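Local structure of hypothetical protein PA2201 (Pseudomonas aeruginosa, 2FEF) at residues P147-M155 with L173-L184; R202-F210 with L222-Y230. The protein is of unknown function but probably acts as an immunity protein that neutralises a PoNe-type DNase toxin. One frame throughout, in Å; residues are numbered along the deposited sequence.

Contact 1 (P147-M155 with L173-L184); sequences PFALQLLAM and LQFDTDRLLDYL
Leu-153 is the main bump on helix 146-158, and it pushes into a hollow formed by Leu-173, Leu-181 and Leu-184. Its CD2 lies against the backbone of the second helix, 3.4 Å from Leu-181 O, and also rests on Leu-181 CB at 3.9 Å. Its other methyl, CD1, is turned toward Leu-173 and reaches Leu-173 CD1 at 4.3 Å. The bump going the other way is Leu-181. With CG beside its own backbone N (chi1 -65°), its fork drops between Ala-149, Leu-150 and Leu-153: CD2 sits 4.0 Å from Leu-150 CA, and CD1 is 4.1 Å from Ala-149 CB. The Ala-149 methyl also meets Leu-173 CD2, so both leucines rest on it.

The axes of helical segments 147-155 and 179-184 run 20° from parallel and approach to 9.6 Å, within an all-helical fold. Asp-178 caps the start of the second one, receiving a weak bond from Leu-181 N and a further hydrogen bond from Tyr-146.

Further along, Leu-184 fills the next hollow, bounded by Leu-150, Leu-153 and Ala-154. Its CB meets Leu-153 CB at 4.0 Å, while its CD1 lies 3.7 Å from Leu-150 CD1 and brushes the alanine methyl. Leu-150 reaches over because its CG stands opposite the backbone N (chi1 172°), which brings CD1 against both Leu-184 and Leu-180. Helix 258-267 closes this end, with Met-258 on Ala-154 and Ala-262 on Leu-184.

Contact 2 (R202-F210 with L222-Y230); sequences RPFGQLRAF and LAPYLQSQY
Tyr-225 reaches across to Leu-207, Gln-206 and Pro-203 and is the centrepiece of the contact. Its CB points at the facing segment, and CG lies anti to the backbone N (chi1 180°), which carries the ring across. CG and the rest of the ring lie under Leu-207 CD2, a CH-pi contact with the methyl 3.6 Å from the ring centroid and only 4° off its normal. Gln-229 CB lies over the opposite face, toward the rim. Along one edge, CD1 meets Gln-206 CB at 3.7 Å, and next to it CE1 comes within 3.5 Å of Pro-203 O. At the tip, OH sits 3.4 Å from Phe-204 CD2, approaching that ring obliquely, and is hydrogen-bonded to Glu-259, which also binds Tyr-230 OH.

On one flank, Leu-222 is squeezed against Leu-207, their CD2 methyls a tight 3.4 Å apart, and sets CD1 over a face of the Phe-210 ring. On the other, Gln-229 folds back so that its OE1 touches Pro-203 CB at 3.5 Å; its NE2 donates to Ser-228 OG. A water bonded to Ser-228 OG is also a weak partner of Gln-206 NE2.

The contact joins helix 223-234 to the run 201-213, two short helices linked by a 3-10 turn at 205-207, within the all-helical PoNi C-terminal family region; helix 258-267 packs against Leu-222, Tyr-225 and Phe-204, and helix 179-189 meets Phe-204 and Leu-207.

Along the chain the two contacts come in series: contact 1 closes on helix 179-189 before contact 2 opens on helix 201-204, the next helix. Their centres are about 17 Å apart, with contact 1 nearer the middle of the chain, yet they meet directly. Leu-180 CD2 packs on Phe-204 CD2 at 3.6 Å, Leu-180 also touches Leu-207, and Leu-150 reaches the Phe-204 ring. Helix 258-267 packs against both contacts. Leu-150, Leu-180, Phe-204 and Leu-207 link the two contacts into a chain of apolar packing, which Tyr-225 extends to helix 223-234, much of it within the PoNi C-terminal family region and built entirely from helices and their connections.

Contact 1 (P147-M155 with L173-L184)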
loop_
_atom_site.group_PDB
_atom_site.type_symbol
_atom_site.label_atom_id
_atom_site.label_comp_id
_atom_site.label_asym_id
_atom_site.label_seq_id
_atom_site.Cartn_x
_atom_site.Cartn_y
_atom_site.Cartn_z
ATOM N N PRO B 147 -15.128 13.694 -12.748
ATOM C CA PRO B 147 -13.927 14.535 -12.548
ATOM C C PRO B 147 -12.652 13.976 -13.212
ATOM O O PRO B 147 -11.809 14.741 -13.572
ATOM C CB PRO B 147 -13.747 14.548 -11.036
ATOM C CG PRO B 147 -15.152 14.342 -10.483
ATOM C CD PRO B 147 -15.736 13.312 -11.458
ATOM N N PHE B 148 -12.483 12.651 -13.319
ATOM C CA PHE B 148 -11.281 12.148 -14.031
ATOM C C PHE B 148 -11.345 12.461 -15.505
ATOM O O PHE B 148 -10.299 12.665 -16.158
ATOM C CB PHE B 148 -11.129 10.601 -13.872
ATOM C CG PHE B 148 -10.864 10.175 -12.462
ATOM C CD1 PHE B 148 -9.605 10.323 -11.902
ATOM C CD2 PHE B 148 -11.884 9.578 -11.698
ATOM C CE1 PHE B 148 -9.337 9.906 -10.571
ATOM C CE2 PHE B 148 -11.637 9.128 -10.351
ATOM C CZ PHE B 148 -10.367 9.311 -9.797
ATOM N N ALA B 149 -12.561 12.447 -16.072
ATOM C CA ALA B 149 -12.695 12.767 -17.511
ATOM C C ALA B 149 -12.449 14.283 -17.705
ATOM O O ALA B 149 -11.773 14.706 -18.660
ATOM C CB ALA B 149 -14.068 12.366 -18.042
ATOM N N LEU B 150 -12.981 15.083 -16.787
ATOM C CA LEU B 150 -12.735 16.545 -16.791
ATOM C C LEU B 150 -11.225 16.792 -16.743
ATOM O O LEU B 150 -10.701 17.568 -17.544
ATOM C CB LEU B 150 -13.417 17.229 -15.577
ATOM C CG LEU B 150 -13.057 18.720 -15.384
ATOM C CD1 LEU B 150 -13.507 19.501 -16.619
ATOM C CD2 LEU B 150 -13.752 19.193 -14.124
ATOM N N GLN B 151 -10.528 16.135 -15.800
ATOM C CA GLN B 151 -9.076 16.314 -15.684
ATOM C C GLN B 151 -8.364 15.929 -17.001
ATOM O O GLN B 151 -7.481 16.642 -17.477
ATOM C CB GLN B 151 -8.487 15.433 -14.549
ATOM C CG GLN B 151 -6.987 15.771 -14.311
ATOM C CD GLN B 151 -6.254 14.707 -13.537
ATOM O OE1 GLN B 151 -5.958 13.631 -14.072
ATOM N NE2 GLN B 151 -5.927 15.007 -12.277
ATOM N N LEU B 152 -8.736 14.786 -17.572
ATOM C CA LEU B 152 -8.047 14.312 -18.782
ATOM C C LEU B 152 -8.186 15.312 -19.931
ATOM O O LEU B 152 -7.199 15.585 -20.638
ATOM C CB LEU B 152 -8.575 12.935 -19.205
ATOM C CG LEU B 152 -8.013 11.814 -18.324
ATOM C CD1 LEU B 152 -8.877 10.533 -18.640
ATOM C CD2 LEU B 152 -6.538 11.610 -18.597
ATOM N N LEU B 153 -9.385 15.853 -20.130
ATOM C CA LEU B 153 -9.587 16.767 -21.260
ATOM C C LEU B 153 -9.038 18.140 -20.923
ATOM O O LEU B 153 -8.277 18.695 -21.707
ATOM C CB LEU B 153 -11.061 16.834 -21.711
ATOM C CG LEU B 153 -11.484 15.727 -22.689
ATOM C CD1 LEU B 153 -11.107 14.308 -22.187
ATOM C CD2 LEU B 153 -12.950 15.791 -23.014
ATOM N N ALA B 154 -9.398 18.678 -19.750
ATOM C CA ALA B 154 -8.955 20.052 -19.407
ATOM C C ALA B 154 -7.438 20.147 -19.249
ATOM O O ALA B 154 -6.818 21.146 -19.693
ATOM C CB ALA B 154 -9.672 20.548 -18.131
HETATM N N MSE B 155 -6.821 19.098 -18.677
HETATM C CA MSE B 155 -5.376 19.178 -18.441
HETATM C C MSE B 155 -4.675 18.910 -19.743
HETATM O O MSE B 155 -3.600 19.411 -19.964
HETATM C CB MSE B 155 -4.866 18.268 -17.305
HETATM C CG MSE B 155 -5.424 18.562 -15.858
HETATM SE SE MSE B 155 -5.269 20.529 -15.459
HETATM C CE MSE B 155 -7.017 21.169 -15.871
ATOM N N LEU B 173 -13.496 6.956 -22.919
ATOM C CA LEU B 173 -14.857 7.433 -22.650
ATOM C C LEU B 173 -15.901 6.800 -23.559
ATOM O O LEU B 173 -17.094 6.943 -23.296
ATOM C CB LEU B 173 -14.952 8.980 -22.748
ATOM C CG LEU B 173 -13.889 9.817 -22.051
ATOM C CD1 LEU B 173 -14.236 11.337 -22.184
ATOM C CD2 LEU B 173 -13.705 9.450 -20.609
ATOM N N GLN B 174 -15.448 6.153 -24.642
ATOM C CA GLN B 174 -16.324 5.582 -25.683
ATOM C C GLN B 174 -17.318 6.628 -26.180
ATOM O O GLN B 174 -18.510 6.343 -26.373
ATOM C CB GLN B 174 -17.032 4.306 -25.188
ATOM C CG GLN B 174 -16.072 3.213 -24.739
ATOM C CD GLN B 174 -16.774 1.901 -24.377
ATOM O OE1 GLN B 174 -17.998 1.770 -24.484
ATOM N NE2 GLN B 174 -15.994 0.929 -23.943
ATOM N N PHE B 175 -16.813 7.855 -26.370
ATOM C CA PHE B 175 -17.595 8.980 -26.859
ATOM C C PHE B 175 -18.827 9.332 -26.031
ATOM O O PHE B 175 -19.712 10.025 -26.511
ATOM C CB PHE B 175 -17.946 8.824 -28.356
ATOM C CG PHE B 175 -16.825 9.219 -29.281
ATOM C CD1 PHE B 175 -16.608 10.560 -29.604
ATOM C CD2 PHE B 175 -16.008 8.263 -29.841
ATOM C CE1 PHE B 175 -15.580 10.922 -30.471
ATOM C CE2 PHE B 175 -14.975 8.613 -30.710
ATOM C CZ PHE B 175 -14.751 9.934 -31.007
ATOM N N ASP B 176 -18.867 8.889 -24.782
ATOM C CA ASP B 176 -19.997 9.220 -23.892
ATOM C C ASP B 176 -19.662 10.543 -23.174
ATOM O O ASP B 176 -19.366 10.575 -21.985
ATOM C CB ASP B 176 -20.249 8.069 -22.900
ATOM C CG ASP B 176 -21.598 8.190 -22.142
ATOM O OD1 ASP B 176 -22.462 9.013 -22.510
ATOM O OD2 ASP B 176 -21.779 7.440 -21.161
ATOM N N THR B 177 -19.719 11.627 -23.934
ATOM C CA THR B 177 -19.331 12.934 -23.476
ATOM C C THR B 177 -20.584 13.812 -23.420
ATOM O O THR B 177 -21.549 13.564 -24.170
ATOM C CB THR B 177 -18.331 13.562 -24.465
ATOM O OG1 THR B 177 -18.836 13.416 -25.801
ATOM C CG2 THR B 177 -16.980 12.863 -24.378
ATOM N N ASP B 178 -20.570 14.807 -22.527
ATOM C CA ASP B 178 -21.633 15.806 -22.433
ATOM C C ASP B 178 -21.190 17.161 -22.987
ATOM O O ASP B 178 -20.131 17.250 -23.613
ATOM C CB ASP B 178 -22.162 15.911 -20.985
ATOM C CG ASP B 178 -21.211 16.636 -20.035
ATOM O OD1 ASP B 178 -19.986 16.751 -20.310
ATOM O OD2 ASP B 178 -21.701 17.074 -18.962
ATOM N N ARG B 179 -21.979 18.213 -22.768
ATOM C CA ARG B 179 -21.722 19.487 -23.437
ATOM C C ARG B 179 -20.326 20.032 -23.116
ATOM O O ARG B 179 -19.555 20.367 -24.023
ATOM C CB ARG B 179 -22.782 20.522 -23.085
ATOM C CG ARG B 179 -22.557 21.893 -23.795
ATOM C CD ARG B 179 -23.752 22.804 -23.637
ATOM N NE ARG B 179 -24.841 22.443 -24.533
ATOM C CZ ARG B 179 -26.019 23.068 -24.569
ATOM N NH1 ARG B 179 -26.259 24.072 -23.738
ATOM N NH2 ARG B 179 -26.958 22.681 -25.435
ATOM N N LEU B 180 -20.003 20.090 -21.831
ATOM C CA LEU B 180 -18.690 20.601 -21.408
ATOM C C LEU B 180 -17.528 19.776 -21.977
ATOM O O LEU B 180 -16.582 20.338 -22.534
ATOM C CB LEU B 180 -18.575 20.716 -19.874
ATOM C CG LEU B 180 -17.169 21.079 -19.358
ATOM C CD1 LEU B 180 -16.707 22.474 -19.819
ATOM C CD2 LEU B 180 -17.081 20.949 -17.849
ATOM N N LEU B 181 -17.606 18.457 -21.855
ATOM C CA LEU B 181 -16.523 17.615 -22.383
ATOM C C LEU B 181 -16.390 17.796 -23.901
ATOM O O LEU B 181 -15.261 17.816 -24.428
ATOM C CB LEU B 181 -16.714 16.120 -22.030
ATOM C CG LEU B 181 -16.638 15.741 -20.537
ATOM C CD1 LEU B 181 -16.924 14.220 -20.310
ATOM C CD2 LEU B 181 -15.312 16.230 -19.862
ATOM N N ASP B 182 -17.523 17.932 -24.599
ATOM C CA ASP B 182 -17.491 18.239 -26.034
ATOM C C ASP B 182 -16.820 19.586 -26.361
ATOM O O ASP B 182 -16.005 19.650 -27.298
ATOM C CB ASP B 182 -18.886 18.176 -26.670
ATOM C CG ASP B 182 -19.393 16.738 -26.854
ATOM O OD1 ASP B 182 -18.619 15.781 -26.637
ATOM O OD2 ASP B 182 -20.580 16.581 -27.237
ATOM N N TYR B 183 -17.136 20.644 -25.608
ATOM C CA TYR B 183 -16.412 21.921 -25.744
ATOM C C TYR B 183 -14.917 21.794 -25.480
ATOM O O TYR B 183 -14.116 22.345 -26.232
ATOM C CB TYR B 183 -17.017 23.013 -24.855
ATOM C CG TYR B 183 -18.148 23.741 -25.548
ATOM C CD1 TYR B 183 -19.387 23.142 -25.708
ATOM C CD2 TYR B 183 -17.973 25.044 -26.023
ATOM C CE1 TYR B 183 -20.437 23.805 -26.346
ATOM C CE2 TYR B 183 -19.020 25.722 -26.659
ATOM C CZ TYR B 183 -20.248 25.083 -26.816
ATOM O OH TYR B 183 -21.290 25.717 -27.449
ATOM N N LEU B 184 -14.545 21.076 -24.416
ATOM C CA LEU B 184 -13.122 20.887 -24.089
ATOM C C LEU B 184 -12.361 20.123 -25.167
ATOM O O LEU B 184 -11.208 20.425 -25.440
ATOM C CB LEU B 184 -12.945 20.218 -22.726
ATOM C CG LEU B 184 -13.418 21.067 -21.532
ATOM C CD1 LEU B 184 -13.263 20.299 -20.222
ATOM C CD2 LEU B 184 -12.647 22.414 -21.500
#

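Contact 2 (R202-F210 with L222-Y230)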
loop_
_atom_site.group_PDB
_atom_site.type_symbol
_atom_site.label_atom_id
_atom_site.label_comp_id
_atom_site.label_asym_id
_atom_site.label_seq_id
_atom_site.Cartn_x
_atom_site.Cartn_y
_atom_site.Cartn_z
ATOM N N ARG B 202 -24.917 20.363 -11.225
ATOM C CA ARG B 202 -24.275 21.129 -10.139
ATOM C C ARG B 202 -22.815 20.650 -10.083
ATOM O O ARG B 202 -22.561 19.552 -9.635
ATOM C CB ARG B 202 -24.958 20.793 -8.807
ATOM C CG ARG B 202 -26.284 21.524 -8.512
ATOM C CD ARG B 202 -27.395 21.357 -9.547
ATOM N NE ARG B 202 -27.971 20.009 -9.650
ATOM C CZ ARG B 202 -29.182 19.743 -10.152
ATOM N NH1 ARG B 202 -29.609 18.490 -10.224
ATOM N NH2 ARG B 202 -29.970 20.727 -10.587
ATOM N N PRO B 203 -21.849 21.480 -10.489
ATOM C CA PRO B 203 -21.931 22.893 -10.879
ATOM C C PRO B 203 -22.172 23.209 -12.359
ATOM O O PRO B 203 -22.441 24.351 -12.701
ATOM C CB PRO B 203 -20.542 23.418 -10.498
ATOM C CG PRO B 203 -19.605 22.279 -10.785
ATOM C CD PRO B 203 -20.444 20.998 -10.474
ATOM N N PHE B 204 -22.044 22.216 -13.226
ATOM C CA PHE B 204 -21.832 22.494 -14.645
ATOM C C PHE B 204 -23.010 23.057 -15.454
ATOM O O PHE B 204 -22.802 23.630 -16.524
ATOM C CB PHE B 204 -21.226 21.265 -15.321
ATOM C CG PHE B 204 -19.969 20.783 -14.671
ATOM C CD1 PHE B 204 -19.942 19.558 -14.007
ATOM C CD2 PHE B 204 -18.797 21.557 -14.718
ATOM C CE1 PHE B 204 -18.767 19.109 -13.380
ATOM C CE2 PHE B 204 -17.621 21.087 -14.138
ATOM C CZ PHE B 204 -17.610 19.897 -13.460
ATOM N N GLY B 205 -24.236 22.903 -14.945
ATOM C CA GLY B 205 -25.407 23.538 -15.561
ATOM C C GLY B 205 -25.313 25.056 -15.578
ATOM O O GLY B 205 -25.941 25.703 -16.414
ATOM N N GLN B 206 -24.510 25.615 -14.669
ATOM C CA GLN B 206 -24.307 27.071 -14.548
ATOM C C GLN B 206 -23.439 27.662 -15.667
ATOM O O GLN B 206 -23.253 28.885 -15.722
ATOM C CB GLN B 206 -23.718 27.427 -13.164
ATOM C CG GLN B 206 -24.635 27.018 -11.985
ATOM C CD GLN B 206 -25.939 27.791 -11.982
ATOM O OE1 GLN B 206 -27.017 27.221 -12.160
ATOM N NE2 GLN B 206 -25.846 29.099 -11.815
ATOM N N LEU B 207 -22.920 26.787 -16.537
ATOM C CA LEU B 207 -22.222 27.174 -17.767
ATOM C C LEU B 207 -23.167 27.421 -18.948
ATOM O O LEU B 207 -22.726 27.890 -20.014
ATOM C CB LEU B 207 -21.181 26.116 -18.157
ATOM C CG LEU B 207 -19.995 25.916 -17.187
ATOM C CD1 LEU B 207 -19.085 24.771 -17.599
ATOM C CD2 LEU B 207 -19.172 27.185 -17.065
ATOM N N ARG B 208 -24.453 27.123 -18.745
ATOM C CA ARG B 208 -25.492 27.229 -19.785
ATOM C C ARG B 208 -25.529 28.576 -20.475
ATOM O O ARG B 208 -25.604 28.623 -21.695
ATOM C CB ARG B 208 -26.881 26.871 -19.232
ATOM C CG ARG B 208 -28.028 26.972 -20.229
ATOM C CD ARG B 208 -29.194 26.093 -19.787
ATOM N NE ARG B 208 -30.482 26.583 -20.273
ATOM C CZ ARG B 208 -31.568 25.830 -20.473
ATOM N NH1 ARG B 208 -31.546 24.514 -20.246
ATOM N NH2 ARG B 208 -32.689 26.399 -20.912
ATOM N N ALA B 209 -25.433 29.657 -19.710
ATOM C CA ALA B 209 -25.401 31.012 -20.273
ATOM C C ALA B 209 -24.199 31.208 -21.194
ATOM O O ALA B 209 -24.332 31.772 -22.285
ATOM C CB ALA B 209 -25.389 32.059 -19.166
ATOM N N PHE B 210 -23.035 30.734 -20.754
ATOM C CA PHE B 210 -21.806 30.878 -21.529
ATOM C C PHE B 210 -21.876 30.097 -22.859
ATOM O O PHE B 210 -21.462 30.593 -23.917
ATOM C CB PHE B 210 -20.595 30.444 -20.691
ATOM C CG PHE B 210 -19.333 30.278 -21.493
ATOM C CD1 PHE B 210 -18.543 31.372 -21.790
ATOM C CD2 PHE B 210 -18.949 29.025 -21.963
ATOM C CE1 PHE B 210 -17.391 31.221 -22.535
ATOM C CE2 PHE B 210 -17.789 28.874 -22.715
ATOM C CZ PHE B 210 -17.012 29.978 -22.995
ATOM N N LEU B 222 -17.804 34.065 -17.485
ATOM C CA LEU B 222 -17.458 32.979 -16.561
ATOM C C LEU B 222 -17.075 33.465 -15.170
ATOM O O LEU B 222 -16.839 32.651 -14.268
ATOM C CB LEU B 222 -16.344 32.111 -17.156
ATOM C CG LEU B 222 -16.814 31.275 -18.355
ATOM C CD1 LEU B 222 -15.647 30.523 -19.040
ATOM C CD2 LEU B 222 -17.930 30.262 -17.990
ATOM N N ALA B 223 -17.023 34.785 -14.988
ATOM C CA ALA B 223 -16.661 35.318 -13.677
ATOM C C ALA B 223 -17.690 34.971 -12.563
ATOM O O ALA B 223 -17.285 34.518 -11.491
ATOM C CB ALA B 223 -16.335 36.828 -13.739
ATOM N N PRO B 224 -19.012 35.151 -12.809
ATOM C CA PRO B 224 -20.002 34.691 -11.816
ATOM C C PRO B 224 -19.919 33.188 -11.502
ATOM O O PRO B 224 -20.073 32.804 -10.339
ATOM C CB PRO B 224 -21.347 35.049 -12.474
ATOM C CG PRO B 224 -21.016 36.286 -13.296
ATOM C CD PRO B 224 -19.683 35.862 -13.917
ATOM N N TYR B 225 -19.646 32.374 -12.514
ATOM C CA TYR B 225 -19.420 30.935 -12.336
ATOM C C TYR B 225 -18.262 30.635 -11.381
ATOM O O TYR B 225 -18.418 29.816 -10.464
ATOM C CB TYR B 225 -19.217 30.239 -13.695
ATOM C CG TYR B 225 -18.972 28.735 -13.596
ATOM C CD1 TYR B 225 -20.031 27.851 -13.475
ATOM C CD2 TYR B 225 -17.650 28.209 -13.644
ATOM C CE1 TYR B 225 -19.798 26.463 -13.400
ATOM C CE2 TYR B 225 -17.410 26.827 -13.578
ATOM C CZ TYR B 225 -18.498 25.964 -13.456
ATOM O OH TYR B 225 -18.264 24.592 -13.367
ATOM N N LEU B 226 -17.108 31.285 -11.585
ATOM C CA LEU B 226 -15.980 31.109 -10.674
ATOM C C LEU B 226 -16.291 31.564 -9.244
ATOM O O LEU B 226 -15.847 30.931 -8.287
ATOM C CB LEU B 226 -14.734 31.875 -11.160
ATOM C CG LEU B 226 -13.882 31.252 -12.255
ATOM C CD1 LEU B 226 -12.717 32.148 -12.607
ATOM C CD2 LEU B 226 -13.377 29.868 -11.786
ATOM N N GLN B 227 -17.000 32.684 -9.094
ATOM C CA GLN B 227 -17.342 33.191 -7.764
ATOM C C GLN B 227 -18.287 32.255 -7.027
ATOM O O GLN B 227 -18.053 31.932 -5.862
ATOM C CB GLN B 227 -17.962 34.598 -7.834
ATOM C CG GLN B 227 -18.396 35.210 -6.443
ATOM C CD GLN B 227 -17.241 35.362 -5.461
ATOM O OE1 GLN B 227 -16.074 35.361 -5.856
ATOM N NE2 GLN B 227 -17.562 35.477 -4.167
ATOM N N SER B 228 -19.352 31.827 -7.707
ATOM C CA SER B 228 -20.398 31.062 -7.060
ATOM C C SER B 228 -20.068 29.574 -6.944
ATOM O O SER B 228 -20.337 28.970 -5.901
ATOM C CB SER B 228 -21.737 31.279 -7.766
ATOM O OG SER B 228 -21.848 30.480 -8.929
ATOM N N GLN B 229 -19.463 28.982 -7.980
ATOM C CA GLN B 229 -19.263 27.539 -7.940
ATOM C C GLN B 229 -17.925 27.103 -7.345
ATOM O O GLN B 229 -17.734 25.924 -7.043
ATOM C CB GLN B 229 -19.527 26.884 -9.323
ATOM C CG GLN B 229 -20.953 27.119 -9.901
ATOM C CD GLN B 229 -22.042 26.784 -8.912
ATOM O OE1 GLN B 229 -22.070 25.680 -8.338
ATOM N NE2 GLN B 229 -22.934 27.743 -8.675
ATOM N N TYR B 230 -17.008 28.060 -7.153
ATOM C CA TYR B 230 -15.707 27.724 -6.594
ATOM C C TYR B 230 -15.517 28.496 -5.311
ATOM O O TYR B 230 -15.529 27.901 -4.256
ATOM C CB TYR B 230 -14.565 27.978 -7.590
ATOM C CG TYR B 230 -14.502 26.894 -8.609
ATOM C CD1 TYR B 230 -15.328 26.917 -9.737
ATOM C CD2 TYR B 230 -13.687 25.774 -8.398
ATOM C CE1 TYR B 230 -15.316 25.850 -10.661
ATOM C CE2 TYR B 230 -13.652 24.721 -9.319
ATOM C CZ TYR B 230 -14.471 24.759 -10.430
ATOM O OH TYR B 230 -14.409 23.721 -11.315
HETATM O O HOH W 1 -23.253 31.307 -11.488
#